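Local structure of putative thioesterase II (Thermobifida fusca, 3BBJ) at residues Arg67-Thr78 with Val90-Ile101. The protein is a putative acyl-CoA thioesterase with two hotdog-type domains, and probably hydrolyses the thioester bond of acyl-CoA or related substrates. Sequence-based numbering, arbitrary orientation.
Sequences RPASSGPAEIET and VQTTLFQEGRTI. With SO4 (sulfate ion), chain C.
Gln96 ties the loop at Ser70 to the start of strand 72-78 with both polar atoms of its amide. Gln96 OE1 accepts a hydrogen bond from Ser70 N at 2.9 Å, in plane on a lone pair. Gln96 NE2 donates to Ser70 O at 2.7 Å and to Pro73 O at 3.2 Å. Both acceptors lie in the amide plane, so three bonds fix its rotation. The chain reaches them extended, with CG anti to the backbone N (chi1 -160°). Arg67 grips the neighbouring strand 99-101. Arg67 NH1 donates to Thr100 O at 2.7 Å, in the guanidinium plane, and NH2 points almost straight at O3 of a sulfate ion, probably from the crystallisation liquor. Arg99 CB packs over one face of that guanidinium. Glu75 pairs with Phe95 and Glu77 with Thr93, each a hydrogen-bonded antiparallel pair. Beside this ladder, Glu77 CB lies 3.5 Å from Phe95 CE1. On the other face, Leu94 CD1 touches Ala74 CB and Ile76 CG1. Helix 38-51 packs on this face through Val44 and Ser48. With Gln96 replaced by an alanine, Ser70 N and the carbonyls of Ser70 and Pro73 would probably lose their mates, leaving the loop less firmly held. The contact thus joins a hotdog-domain hairpin to its incoming loop, where a buried side-chain amide satisfies backbone groups that the strand ladder does not pair.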
# COMPACT_ATOMS: atom_id res chain seq x y z
N ARG A 67 -13.99 8.48 -8.48
CA ARG A 67 -14.65 9.78 -8.62
C ARG A 67 -14.95 10.40 -7.26
O ARG A 67 -15.09 9.67 -6.27
CB ARG A 67 -16.02 9.62 -9.29
CG ARG A 67 -16.02 9.08 -10.71
CD ARG A 67 -17.44 8.80 -11.16
NE ARG A 67 -17.44 8.14 -12.46
CZ ARG A 67 -17.26 6.83 -12.67
NH1 ARG A 67 -17.08 5.99 -11.66
NH2 ARG A 67 -17.27 6.36 -13.91
N PRO A 68 -15.08 11.74 -7.22
CA PRO A 68 -15.47 12.41 -5.98
C PRO A 68 -16.92 12.14 -5.63
O PRO A 68 -17.74 12.02 -6.53
CB PRO A 68 -15.36 13.90 -6.34
CG PRO A 68 -15.60 13.93 -7.81
CD PRO A 68 -14.87 12.71 -8.31
N ALA A 69 -17.22 12.05 -4.34
CA ALA A 69 -18.59 12.00 -3.85
C ALA A 69 -18.98 13.35 -3.24
O ALA A 69 -18.12 14.15 -2.84
CB ALA A 69 -18.76 10.90 -2.82
N SER A 70 -20.29 13.58 -3.17
CA SER A 70 -20.83 14.77 -2.53
C SER A 70 -21.75 14.35 -1.38
O SER A 70 -21.94 13.17 -1.13
CB SER A 70 -21.55 15.67 -3.55
OG SER A 70 -22.39 14.91 -4.39
N SER A 71 -22.30 15.31 -0.66
CA SER A 71 -23.19 14.99 0.44
C SER A 71 -24.50 14.32 -0.01
O SER A 71 -24.88 14.34 -1.20
CB SER A 71 -23.51 16.23 1.28
OG SER A 71 -24.39 17.14 0.62
N GLY A 72 -25.16 13.70 0.96
CA GLY A 72 -26.42 13.02 0.74
C GLY A 72 -26.27 11.51 0.71
O GLY A 72 -25.24 10.98 1.13
N PRO A 73 -27.31 10.82 0.22
CA PRO A 73 -27.26 9.36 0.18
C PRO A 73 -26.24 8.76 -0.80
O PRO A 73 -25.95 9.34 -1.85
CB PRO A 73 -28.69 8.96 -0.21
CG PRO A 73 -29.50 10.20 -0.08
CD PRO A 73 -28.59 11.34 -0.28
N ALA A 74 -25.72 7.61 -0.41
CA ALA A 74 -24.82 6.81 -1.21
C ALA A 74 -25.14 5.36 -0.86
O ALA A 74 -25.67 5.08 0.22
CB ALA A 74 -23.40 7.14 -0.90
N GLU A 75 -24.85 4.43 -1.77
CA GLU A 75 -25.18 3.02 -1.55
C GLU A 75 -23.95 2.13 -1.68
O GLU A 75 -23.08 2.37 -2.50
CB GLU A 75 -26.35 2.55 -2.44
CG GLU A 75 -26.38 3.11 -3.86
CD GLU A 75 -26.85 4.57 -3.96
OE1 GLU A 75 -27.34 5.13 -2.94
OE2 GLU A 75 -26.73 5.15 -5.07
N ILE A 76 -23.90 1.10 -0.83
CA ILE A 76 -22.76 0.20 -0.74
C ILE A 76 -23.09 -1.24 -1.11
O ILE A 76 -24.08 -1.82 -0.65
CB ILE A 76 -22.18 0.22 0.67
CG1 ILE A 76 -21.59 1.61 0.94
CG2 ILE A 76 -21.14 -0.92 0.84
CD1 ILE A 76 -21.27 1.88 2.40
N GLU A 77 -22.21 -1.82 -1.91
CA GLU A 77 -22.38 -3.14 -2.48
C GLU A 77 -21.17 -4.00 -2.09
O GLU A 77 -20.07 -3.72 -2.53
CB GLU A 77 -22.48 -2.94 -3.98
CG GLU A 77 -22.99 -4.08 -4.80
CD GLU A 77 -23.31 -3.64 -6.23
OE1 GLU A 77 -24.12 -2.69 -6.38
OE2 GLU A 77 -22.76 -4.24 -7.18
N THR A 78 -21.38 -5.01 -1.24
CA THR A 78 -20.28 -5.83 -0.69
C THR A 78 -20.18 -7.24 -1.26
O THR A 78 -21.10 -7.76 -1.85
CB THR A 78 -20.36 -5.95 0.85
OG1 THR A 78 -21.52 -6.69 1.23
CG2 THR A 78 -20.39 -4.58 1.52
N VAL A 90 -13.07 -9.13 2.16
CA VAL A 90 -14.31 -8.53 1.67
C VAL A 90 -14.05 -7.36 0.70
O VAL A 90 -13.23 -6.47 0.96
CB VAL A 90 -15.22 -8.03 2.87
CG1 VAL A 90 -16.62 -7.55 2.39
CG2 VAL A 90 -15.37 -9.13 3.94
N GLN A 91 -14.74 -7.38 -0.43
CA GLN A 91 -14.74 -6.28 -1.39
C GLN A 91 -15.99 -5.44 -1.14
O GLN A 91 -17.10 -5.97 -0.95
CB GLN A 91 -14.72 -6.84 -2.80
CG GLN A 91 -14.73 -5.87 -3.94
CD GLN A 91 -14.56 -6.59 -5.28
OE1 GLN A 91 -15.50 -6.69 -6.07
NE2 GLN A 91 -13.37 -7.16 -5.49
N THR A 92 -15.79 -4.13 -1.10
CA THR A 92 -16.86 -3.19 -0.80
C THR A 92 -16.71 -2.00 -1.74
O THR A 92 -15.60 -1.44 -1.90
CB THR A 92 -16.83 -2.77 0.69
OG1 THR A 92 -17.85 -1.80 0.95
CG2 THR A 92 -15.46 -2.20 1.08
N THR A 93 -17.81 -1.64 -2.41
CA THR A 93 -17.82 -0.55 -3.38
C THR A 93 -18.92 0.47 -3.07
O THR A 93 -20.07 0.11 -2.77
CB THR A 93 -18.01 -1.11 -4.80
OG1 THR A 93 -17.10 -2.20 -5.01
CG2 THR A 93 -17.80 -0.02 -5.87
N LEU A 94 -18.55 1.76 -3.14
CA LEU A 94 -19.47 2.86 -2.87
C LEU A 94 -20.00 3.46 -4.16
O LEU A 94 -19.22 3.77 -5.06
CB LEU A 94 -18.79 3.95 -2.06
CG LEU A 94 -19.62 5.16 -1.67
CD1 LEU A 94 -20.79 4.74 -0.78
CD2 LEU A 94 -18.73 6.20 -0.97
N PHE A 95 -21.33 3.61 -4.21
CA PHE A 95 -22.03 4.19 -5.36
C PHE A 95 -22.79 5.44 -4.97
O PHE A 95 -23.29 5.55 -3.85
CB PHE A 95 -23.03 3.20 -5.92
CG PHE A 95 -22.41 1.96 -6.45
CD1 PHE A 95 -22.09 0.92 -5.59
CD2 PHE A 95 -22.20 1.80 -7.80
CE1 PHE A 95 -21.52 -0.26 -6.09
CE2 PHE A 95 -21.64 0.61 -8.31
CZ PHE A 95 -21.30 -0.41 -7.45
N GLN A 96 -22.88 6.38 -5.90
CA GLN A 96 -23.64 7.60 -5.68
C GLN A 96 -24.06 8.16 -7.03
O GLN A 96 -23.21 8.43 -7.89
CB GLN A 96 -22.84 8.63 -4.88
CG GLN A 96 -23.72 9.69 -4.22
CD GLN A 96 -22.94 10.82 -3.53
OE1 GLN A 96 -21.98 11.36 -4.09
NE2 GLN A 96 -23.39 11.19 -2.33
N GLU A 97 -25.37 8.35 -7.19
CA GLU A 97 -25.96 8.85 -8.43
C GLU A 97 -25.59 7.96 -9.59
O GLU A 97 -25.14 8.43 -10.63
CB GLU A 97 -25.57 10.31 -8.70
CG GLU A 97 -26.00 11.28 -7.62
CD GLU A 97 -26.11 12.72 -8.13
OE1 GLU A 97 -26.79 12.94 -9.16
OE2 GLU A 97 -25.53 13.62 -7.49
N GLY A 98 -25.74 6.66 -9.38
CA GLY A 98 -25.49 5.66 -10.41
C GLY A 98 -24.05 5.50 -10.86
O GLY A 98 -23.81 4.87 -11.89
N ARG A 99 -23.10 6.05 -10.11
CA ARG A 99 -21.69 5.98 -10.49
C ARG A 99 -20.84 5.46 -9.33
O ARG A 99 -21.12 5.76 -8.16
CB ARG A 99 -21.21 7.36 -10.95
CG ARG A 99 -21.76 7.75 -12.34
CD ARG A 99 -21.48 9.21 -12.73
NE ARG A 99 -22.20 10.16 -11.88
CZ ARG A 99 -22.35 11.47 -12.13
NH1 ARG A 99 -21.83 12.02 -13.22
NH2 ARG A 99 -23.04 12.23 -11.27
N THR A 100 -19.82 4.65 -9.66
CA THR A 100 -18.92 4.14 -8.64
C THR A 100 -17.96 5.25 -8.18
O THR A 100 -17.37 5.94 -8.98
CB THR A 100 -18.13 2.87 -9.08
OG1 THR A 100 -17.43 3.13 -10.30
CG2 THR A 100 -19.06 1.68 -9.27
N ILE A 101 -17.85 5.40 -6.87
CA ILE A 101 -17.02 6.43 -6.28
C ILE A 101 -15.62 5.87 -5.94
O ILE A 101 -14.58 6.39 -6.37
CB ILE A 101 -17.70 6.95 -4.99
CG1 ILE A 101 -19.13 7.45 -5.29
CG2 ILE A 101 -16.85 8.02 -4.27
CD1 ILE A 101 -19.24 8.58 -6.32
S SO4 C . -17.91 9.73 -15.89
O1 SO4 C . -16.87 10.25 -14.99
O2 SO4 C . -17.99 10.61 -17.06
O3 SO4 C . -17.56 8.38 -16.35
O4 SO4 C . -19.20 9.68 -15.20